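Local coordinates for TarM (Staphylococcus aureus subsp. aureus 21178, PDB 4X7R), which belongs to the group 1 glycosyltransferases of the GT-B fold, with two Rossmann-like domains and an additional large antiparallel beta-sheet, at residues A121-R124 with E129-I132; S93-N98 with K139-F144. The protein carries 1 engineered substitution. One frame throughout, in Å; residues are numbered along the deposited sequence.

Contact 1 of 2, residues A121-R124 with E129-I132; sequences AYIR and EKVI
R124 and V131 exchange both of their backbone hydrogen bonds, which identifies them as an antiparallel hydrogen-bonded pair. R124 N reaches V131 O at 3.1 Å, with an N-H...O angle of 161°, and V131 N returns to R124 O at 3.1 Å with a more bent 146°. One step along lies the non-hydrogen-bonded pair I123 and I132, where the I123 CA-H also points at V131 O, the CA-to-O distance being 3.3 Å. The strand axes run at 171°, close to exactly antiparallel. On one face, I123 and I132 stand side by side, with I123 CG1 3.8 Å from I132 CG1. In I123 the CG2 branch is anti to the backbone N, which places it against the aliphatic part of K130, 4.0 Å from K130 CG. A121 CB closes the row at 4.3 Å from I132 CG2. On the other face, R124 CB passes V131 CG1 at 4.5 Å, and the guanidinium has Y122 OH in its plane, at its edge. The chemistry implies a beta hairpin joined by its backbone, with an isoleucine face to which L96 adds and a second face combining V131 with the more polar Y122 and R124.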
loop_
_atom_site.group_PDB
_atom_site.type_symbol
_atom_site.label_atom_id
_atom_site.label_comp_id
_atom_site.label_asym_id
_atom_site.label_seq_id
_atom_site.Cartn_x
_atom_site.Cartn_y
_atom_site.Cartn_z
ATOM N N ALA A 121 20.131 18.354 -25.756
ATOM C CA ALA A 121 19.013 17.778 -25.023
ATOM C C ALA A 121 18.320 16.596 -25.656
ATOM O O ALA A 121 18.386 16.378 -26.860
ATOM C CB ALA A 121 17.991 18.859 -24.682
ATOM N N TYR A 122 17.627 15.857 -24.806
ATOM C CA TYR A 122 16.757 14.744 -25.113
ATOM C C TYR A 122 15.407 15.091 -24.468
ATOM O O TYR A 122 15.351 15.361 -23.261
ATOM C CB TYR A 122 17.324 13.447 -24.517
ATOM C CG TYR A 122 16.382 12.270 -24.593
ATOM C CD1 TYR A 122 16.370 11.430 -25.704
ATOM C CD2 TYR A 122 15.543 11.953 -23.525
ATOM C CE1 TYR A 122 15.520 10.326 -25.765
ATOM C CE2 TYR A 122 14.686 10.858 -23.580
ATOM C CZ TYR A 122 14.678 10.047 -24.702
ATOM O OH TYR A 122 13.839 8.962 -24.751
ATOM N N ILE A 123 14.330 15.096 -25.271
ATOM C CA ILE A 123 12.968 15.352 -24.784
ATOM C C ILE A 123 12.082 14.147 -25.102
ATOM O O ILE A 123 12.052 13.703 -26.251
ATOM C CB ILE A 123 12.356 16.691 -25.305
ATOM C CG1 ILE A 123 13.299 17.896 -25.024
ATOM C CG2 ILE A 123 10.941 16.904 -24.707
ATOM C CD1 ILE A 123 12.826 19.244 -25.468
ATOM N N ARG A 124 11.366 13.632 -24.089
ATOM C CA ARG A 124 10.428 12.521 -24.227
ATOM C C ARG A 124 9.055 12.959 -23.684
ATOM O O ARG A 124 8.896 13.163 -22.476
ATOM C CB ARG A 124 10.960 11.259 -23.512
ATOM C CG ARG A 124 10.114 9.995 -23.688
ATOM C CD ARG A 124 10.158 9.087 -22.456
ATOM N NE ARG A 124 11.527 8.696 -22.094
ATOM C CZ ARG A 124 11.960 8.510 -20.850
ATOM N NH1 ARG A 124 11.135 8.661 -19.822
ATOM N NH2 ARG A 124 13.225 8.172 -20.625
ATOM N N GLU A 129 2.855 13.830 -19.432
ATOM C CA GLU A 129 4.219 13.873 -18.929
ATOM C C GLU A 129 5.264 14.283 -19.963
ATOM O O GLU A 129 5.126 14.012 -21.161
ATOM C CB GLU A 129 4.595 12.558 -18.242
ATOM C CG GLU A 129 3.798 12.331 -16.969
ATOM C CD GLU A 129 4.225 11.151 -16.121
ATOM O OE1 GLU A 129 4.629 10.111 -16.692
ATOM O OE2 GLU A 129 4.116 11.254 -14.878
ATOM N N LYS A 130 6.298 14.985 -19.480
ATOM C CA LYS A 130 7.418 15.450 -20.291
ATOM C C LYS A 130 8.678 15.422 -19.445
ATOM O O LYS A 130 8.667 15.770 -18.263
ATOM C CB LYS A 130 7.161 16.849 -20.879
ATOM C CG LYS A 130 8.279 17.354 -21.810
ATOM C CD LYS A 130 7.925 18.636 -22.570
ATOM C CE LYS A 130 7.827 19.865 -21.698
ATOM N NZ LYS A 130 7.379 21.047 -22.468
ATOM N N VAL A 131 9.762 15.002 -20.073
ATOM C CA VAL A 131 11.077 14.897 -19.484
ATOM C C VAL A 131 12.060 15.595 -20.420
ATOM O O VAL A 131 11.986 15.403 -21.638
ATOM C CB VAL A 131 11.375 13.394 -19.225
ATOM C CG1 VAL A 131 12.726 12.952 -19.770
ATOM C CG2 VAL A 131 11.212 13.042 -17.749
ATOM N N ILE A 132 12.910 16.483 -19.872
ATOM C CA ILE A 132 13.948 17.166 -20.660
ATOM C C ILE A 132 15.278 16.863 -20.001
ATOM O O ILE A 132 15.520 17.313 -18.880
ATOM C CB ILE A 132 13.742 18.690 -20.888
ATOM C CG1 ILE A 132 12.378 19.013 -21.517
ATOM C CG2 ILE A 132 14.891 19.280 -21.724
ATOM C CD1 ILE A 132 12.080 20.548 -21.628
#

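Contact 2 of 2, residues S93-N98 with K139-F144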
loop_
_atom_site.group_PDB
_atom_site.type_symbol
_atom_site.label_atom_id
_atom_site.label_comp_id
_atom_site.label_asym_id
_atom_site.label_seq_id
_atom_site.Cartn_x
_atom_site.Cartn_y
_atom_site.Cartn_z
ATOM N N SER A 93 13.958 27.267 -22.524
ATOM C CA SER A 93 13.726 27.606 -23.933
ATOM C C SER A 93 14.994 28.137 -24.595
ATOM O O SER A 93 15.255 27.792 -25.745
ATOM C CB SER A 93 12.630 28.661 -24.067
ATOM O OG SER A 93 11.442 28.271 -23.402
ATOM N N GLU A 94 15.771 28.982 -23.879
ATOM C CA GLU A 94 17.009 29.581 -24.403
ATOM C C GLU A 94 18.088 28.554 -24.679
ATOM O O GLU A 94 18.828 28.706 -25.643
ATOM C CB GLU A 94 17.557 30.689 -23.483
ATOM C CG GLU A 94 16.796 32.013 -23.511
ATOM C CD GLU A 94 16.508 32.661 -24.856
ATOM O OE1 GLU A 94 17.391 32.633 -25.745
ATOM O OE2 GLU A 94 15.398 33.223 -25.008
ATOM N N ARG A 95 18.168 27.499 -23.849
ATOM C CA ARG A 95 19.142 26.412 -23.987
ATOM C C ARG A 95 18.850 25.543 -25.208
ATOM O O ARG A 95 19.748 24.850 -25.690
ATOM C CB ARG A 95 19.191 25.556 -22.714
ATOM C CG ARG A 95 19.687 26.323 -21.498
ATOM C CD ARG A 95 19.474 25.542 -20.227
ATOM N NE ARG A 95 20.405 24.421 -20.113
ATOM C CZ ARG A 95 20.531 23.665 -19.030
ATOM N NH1 ARG A 95 19.784 23.898 -17.960
ATOM N NH2 ARG A 95 21.401 22.668 -19.009
ATOM N N LEU A 96 17.596 25.567 -25.693
ATOM C CA LEU A 96 17.159 24.820 -26.871
ATOM C C LEU A 96 17.127 25.718 -28.119
ATOM O O LEU A 96 16.873 25.229 -29.219
ATOM C CB LEU A 96 15.793 24.162 -26.623
ATOM C CG LEU A 96 15.756 23.052 -25.566
ATOM C CD1 LEU A 96 14.339 22.799 -25.098
ATOM C CD2 LEU A 96 16.386 21.775 -26.081
ATOM N N LYS A 97 17.388 27.029 -27.941
ATOM C CA LYS A 97 17.431 27.993 -29.039
ATOM C C LYS A 97 18.729 27.763 -29.815
ATOM O O LYS A 97 19.777 27.493 -29.214
ATOM C CB LYS A 97 17.345 29.438 -28.516
ATOM C CG LYS A 97 16.830 30.432 -29.549
ATOM C CD LYS A 97 16.983 31.876 -29.078
ATOM C CE LYS A 97 16.837 32.857 -30.215
ATOM N NZ LYS A 97 16.934 34.263 -29.744
ATOM N N ASN A 98 18.642 27.841 -31.147
ATOM C CA ASN A 98 19.760 27.621 -32.064
ATOM C C ASN A 98 20.315 26.179 -31.995
ATOM O O ASN A 98 21.525 25.962 -31.868
ATOM C CB ASN A 98 20.839 28.725 -31.958
ATOM C CG ASN A 98 20.372 30.098 -32.406
ATOM O OD1 ASN A 98 19.627 30.254 -33.387
ATOM N ND2 ASN A 98 20.834 31.138 -31.718
ATOM N N LYS A 139 27.435 13.755 -21.845
ATOM C CA LYS A 139 27.077 13.220 -20.531
ATOM C C LYS A 139 25.838 13.967 -20.004
ATOM O O LYS A 139 25.810 15.203 -20.024
ATOM C CB LYS A 139 28.281 13.387 -19.575
ATOM C CG LYS A 139 28.008 13.020 -18.109
ATOM C CD LYS A 139 28.226 14.207 -17.159
ATOM C CE LYS A 139 27.754 13.884 -15.759
ATOM N NZ LYS A 139 27.783 15.077 -14.870
ATOM N N ARG A 140 24.824 13.214 -19.540
ATOM C CA ARG A 140 23.596 13.776 -18.967
ATOM C C ARG A 140 23.901 14.490 -17.645
ATOM O O ARG A 140 24.333 13.852 -16.681
ATOM C CB ARG A 140 22.495 12.699 -18.783
ATOM C CG ARG A 140 21.239 13.235 -18.078
ATOM C CD ARG A 140 20.061 12.286 -18.147
ATOM N NE ARG A 140 20.238 11.081 -17.335
ATOM C CZ ARG A 140 19.276 10.203 -17.084
ATOM N NH1 ARG A 140 18.049 10.396 -17.558
ATOM N NH2 ARG A 140 19.520 9.140 -16.334
ATOM N N ILE A 141 23.687 15.807 -17.613
ATOM C CA ILE A 141 23.916 16.599 -16.400
ATOM C C ILE A 141 22.628 16.751 -15.567
ATOM O O ILE A 141 22.652 16.618 -14.334
ATOM C CB ILE A 141 24.652 17.934 -16.702
ATOM C CG1 ILE A 141 23.901 18.794 -17.748
ATOM C CG2 ILE A 141 26.101 17.645 -17.159
ATOM C CD1 ILE A 141 24.322 20.247 -17.838
ATOM N N GLU A 142 21.487 16.983 -16.246
ATOM C CA GLU A 142 20.219 17.177 -15.558
ATOM C C GLU A 142 18.970 16.708 -16.275
ATOM O O GLU A 142 18.964 16.534 -17.490
ATOM C CB GLU A 142 20.064 18.636 -15.112
ATOM C CG GLU A 142 20.262 19.628 -16.223
ATOM C CD GLU A 142 20.667 21.004 -15.750
ATOM O OE1 GLU A 142 21.223 21.130 -14.634
ATOM O OE2 GLU A 142 20.436 21.963 -16.513
ATOM N N ARG A 143 17.893 16.543 -15.496
ATOM C CA ARG A 143 16.576 16.189 -15.984
ATOM C C ARG A 143 15.517 17.071 -15.335
ATOM O O ARG A 143 15.393 17.066 -14.106
ATOM C CB ARG A 143 16.256 14.699 -15.733
ATOM C CG ARG A 143 14.766 14.354 -15.889
ATOM C CD ARG A 143 14.469 12.878 -15.763
ATOM N NE ARG A 143 14.826 12.204 -17.012
ATOM C CZ ARG A 143 14.403 10.999 -17.374
ATOM N NH1 ARG A 143 13.586 10.313 -16.588
ATOM N NH2 ARG A 143 14.770 10.485 -18.541
ATOM N N PHE A 144 14.717 17.757 -16.163
ATOM C CA PHE A 144 13.541 18.498 -15.727
ATOM C C PHE A 144 12.307 17.618 -16.051
ATOM O O PHE A 144 12.129 17.184 -17.203
ATOM C CB PHE A 144 13.428 19.855 -16.449
ATOM C CG PHE A 144 14.469 20.864 -16.041
ATOM C CD1 PHE A 144 15.697 20.925 -16.695
ATOM C CD2 PHE A 144 14.230 21.748 -14.991
ATOM C CE1 PHE A 144 16.670 21.845 -16.302
ATOM C CE2 PHE A 144 15.196 22.691 -14.618
ATOM C CZ PHE A 144 16.411 22.735 -15.275
#
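A salt bridge between R95 and E142 makes this contact, joining the C-terminal part of helix 86-95 to strand 139-147 of the large antiparallel sheet. The segments keep their backbones well apart, the nearest CA atoms, those of R95 and E142, being 12.5 Å from each other, and side chains span the gap. The buried surface is accordingly small, 112 Å² in all. R95 uses its two terminal nitrogens on a single oxygen: NH1 lies 2.5 Å from E142 OE2, and NH2 lies 2.8 Å from the same OE2. The first of these distances is short, so little should be built on its exact value. OE2 sits within 5° of the guanidinium plane, but the carboxylate is turned 66° against that plane. NH1 meets OE2 nearly along the C-O direction, whereas NH2 approaches it from above the carboxylate plane. The grip is therefore not the flat two-oxygen pairing of a bidentate bridge. E142 holds CG between its backbone N and carbonyl carbon (chi1 53°) and then runs extended toward the arginine. Apolar atoms adjoin the charged pair: I141 CD1 is 4.0 Å from R95 NH2 at the guanidinium edge, and R95 NH1 lies near the plane of the F144 ring, at its edge, 4.1 Å from F144 CE1. I141 and E142 both pair with F134 of the neighbouring strand 129-136, a classic beta bulge, and their CB atoms both head toward the helix segment. Within the fold, F134 also makes a cation-pi contact with R95, and F144 packs under helix 86-95 on L88 and I92. Strands 129-136 and 139-147 thus meet the helix and its arginine, while K154 of the next strand, 150-157, flanks E142 and F144.

Contact 1 is nested along the chain inside the loop closed by contact 2, and their centres are 10 Å apart. Strands 129-136 and 139-147 are neighbours in one sheet, where I132 O lies 2.9 Å from F144 N, a probable hydrogen bond. L96, next to the salt-bridged arginine, reaches the other strand of the hairpin, its CD2 lying 3.6 Å from A121 CB. On the opposite face of the sheet R143 NH2 lies 3.4 Å from V131 CG1 and 3.5 Å from R124 NH2, bringing like charges close. Both contacts lie far out on the antiparallel sheet, about 30 and 36 Å between contact centre and chain centre, and on the same side of that centre.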